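PDB 6VPW: chemotaxis protein CheX from Vibrio vulnificus, which probably dephosphorylates the phosphorylated response regulator CheY in chemotaxis signalling. Local coordinates for residues I61-D64 with E65-L69. Sequence-based numbering, arbitrary orientation.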
ATOM      1  N   ILE A  61       6.345   4.864   3.209  1.00 24.14           N
ATOM      2  CA  ILE A  61       7.707   5.448   3.147  1.00 25.88           C
ATOM      3  C   ILE A  61       8.115   5.338   1.692  1.00 25.16           C
ATOM      4  O   ILE A  61       8.136   4.200   1.177  1.00 24.79           O
ATOM      5  CB  ILE A  61       8.734   4.726   4.033  1.00 28.79           C
ATOM      6  CG1 ILE A  61       8.246   4.557   5.472  1.00 31.61           C
ATOM      7  CG2 ILE A  61      10.051   5.477   3.962  1.00 29.78           C
ATOM      8  CD1 ILE A  61       9.162   3.701   6.310  1.00 38.08           C
ATOM      9  N   THR A  62       8.433   6.469   1.077  1.00 24.83           N
ATOM     10  CA  THR A  62       8.819   6.474  -0.351  1.00 25.31           C
ATOM     11  C   THR A  62      10.266   6.942  -0.445  1.00 25.79           C
ATOM     12  O   THR A  62      10.594   7.956   0.219  1.00 24.56           O
ATOM     13  CB  THR A  62       7.870   7.375  -1.145  1.00 28.57           C
ATOM     14  OG1 THR A  62       6.554   6.817  -1.027  1.00 29.35           O
ATOM     15  CG2 THR A  62       8.293   7.490  -2.590  1.00 30.10           C
ATOM     16  N   PHE A  63      11.059   6.246  -1.261  1.00 25.44           N
ATOM     17  CA  PHE A  63      12.489   6.581  -1.451  1.00 25.77           C
ATOM     18  C   PHE A  63      12.831   6.820  -2.919  1.00 26.89           C
ATOM     19  O   PHE A  63      12.326   6.086  -3.805  1.00 26.90           O
ATOM     20  CB  PHE A  63      13.382   5.411  -1.023  1.00 27.91           C
ATOM     21  CG  PHE A  63      13.272   5.014   0.424  1.00 28.67           C
ATOM     22  CD1 PHE A  63      14.061   5.615   1.386  1.00 30.46           C
ATOM     23  CD2 PHE A  63      12.355   4.059   0.824  1.00 32.21           C
ATOM     24  CE1 PHE A  63      13.957   5.245   2.717  1.00 32.29           C
ATOM     25  CE2 PHE A  63      12.258   3.684   2.153  1.00 32.65           C
ATOM     26  CZ  PHE A  63      13.076   4.263   3.092  1.00 32.03           C
ATOM     27  N   ASP A  64      13.724   7.787  -3.145  1.00 28.85           N
ATOM     28  CA  ASP A  64      14.373   7.931  -4.472  1.00 30.09           C
ATOM     29  C   ASP A  64      15.275   6.707  -4.636  1.00 30.27           C
ATOM     30  O   ASP A  64      15.803   6.224  -3.602  1.00 30.18           O
ATOM     31  CB  ASP A  64      15.193   9.223  -4.583  1.00 31.68           C
ATOM     32  CG  ASP A  64      14.345  10.477  -4.697  1.00 33.91           C
ATOM     33  OD1 ASP A  64      13.142  10.331  -4.909  1.00 35.32           O
ATOM     34  OD2 ASP A  64      14.901  11.585  -4.568  1.00 36.83           O
ATOM     35  N   GLU A  65      15.473   6.242  -5.873  1.00 32.67           N
ATOM     36  CA  GLU A  65      16.321   5.047  -6.130  1.00 35.48           C
ATOM     37  C   GLU A  65      17.714   5.252  -5.533  1.00 33.46           C
ATOM     38  O   GLU A  65      18.203   4.325  -4.852  1.00 33.49           O
ATOM     39  CB  GLU A  65      16.408   4.766  -7.635  1.00 40.29           C
ATOM     40  CG  GLU A  65      17.301   3.594  -7.990  1.00 46.97           C
ATOM     41  CD  GLU A  65      17.156   3.118  -9.426  1.00 52.12           C
ATOM     42  OE1 GLU A  65      17.815   2.123  -9.786  1.00 62.11           O
ATOM     43  OE2 GLU A  65      16.372   3.731 -10.171  1.00 52.94           O
ATOM     44  N   GLY A  66      18.316   6.423  -5.768  1.00 35.50           N
ATOM     45  CA  GLY A  66      19.679   6.712  -5.281  1.00 35.70           C
ATOM     46  C   GLY A  66      19.797   6.487  -3.784  1.00 34.87           C
ATOM     47  O   GLY A  66      20.792   5.874  -3.343  1.00 36.30           O
ATOM     48  N   LEU A  67      18.799   6.945  -3.030  1.00 34.12           N
ATOM     49  CA  LEU A  67      18.800   6.831  -1.548  1.00 31.80           C
ATOM     50  C   LEU A  67      18.612   5.368  -1.132  1.00 31.03           C
ATOM     51  O   LEU A  67      19.360   4.892  -0.248  1.00 32.77           O
ATOM     52  CB  LEU A  67      17.689   7.728  -1.000  1.00 31.85           C
ATOM     53  CG  LEU A  67      17.458   7.643   0.505  1.00 30.47           C
ATOM     54  CD1 LEU A  67      18.758   7.841   1.262  1.00 30.84           C
ATOM     55  CD2 LEU A  67      16.420   8.656   0.940  1.00 30.17           C
ATOM     56  N   ALA A  68      17.640   4.691  -1.738  1.00 31.83           N
ATOM     57  CA  ALA A  68      17.420   3.253  -1.483  1.00 31.31           C
ATOM     58  C   ALA A  68      18.719   2.471  -1.740  1.00 32.58           C
ATOM     59  O   ALA A  68      19.081   1.621  -0.896  1.00 34.30           O
ATOM     60  CB  ALA A  68      16.292   2.761  -2.366  1.00 32.61           C
ATOM     61  N   LEU A  69      19.388   2.720  -2.872  1.00 34.82           N
ATOM     62  CA  LEU A  69      20.647   1.992  -3.178  1.00 38.47           C
ATOM     63  C   LEU A  69      21.711   2.349  -2.132  1.00 37.14           C
ATOM     64  O   LEU A  69      22.460   1.436  -1.731  1.00 39.14           O
ATOM     65  CB  LEU A  69      21.109   2.314  -4.606  1.00 41.73           C
ATOM     66  CG  LEU A  69      20.222   1.781  -5.734  1.00 44.20           C
ATOM     67  CD1 LEU A  69      20.744   2.219  -7.098  1.00 47.22           C
ATOM     68  CD2 LEU A  69      20.121   0.268  -5.685  1.00 46.58           C
TER
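Phe63 and Leu67 meet where strand 56-63, a central strand of the antiparallel sheet, turns into helix 65-76. Leu67 CD2 lies 3.9 Å from Phe63 CD1, at the edge of the ring and near its plane, so the methyl meets the rim of the ring and not a face. Leu67 has CG anti to its own N (chi1 175°), which carries the branched end back toward the ring. On the next helical position, Ala68 CB sits 4.2 Å from Phe63 CB. The methyl of Ala68 therefore packs at the root of the phenylalanine and the leucine at its rim.

Asp64 O holds the turn together. Ala68 N donates to Asp64 O at 3.0 Å and almost straight, 176° at the hydrogen, which gives the first i to i+4 bond of the helix. Leu67 N, 3.1 Å from Asp64 O, adds a weak, strongly bent bond. Asp64 holds the N-cap position, but its carboxylate makes no capping bond. Asp43 OD2 accepts from Glu65 N in the first turn. Val44 and Ala148, on the two strands flanking 56-63, also touch the Phe63 side chain.

Strand segment 61-63 and helix segment 65-69 run at 99° to each other, a sharp change of course with no intervening loop beyond Asp64. The contact combines a carbonyl held in the first helical turn with apolar packing of Leu67 and Ala68 on Phe63. One nearly straight bond carries most of the grip on Asp64 O, while Asp64 OD2 accepts from Asn147 N, which engages the carboxylate away from the helix start.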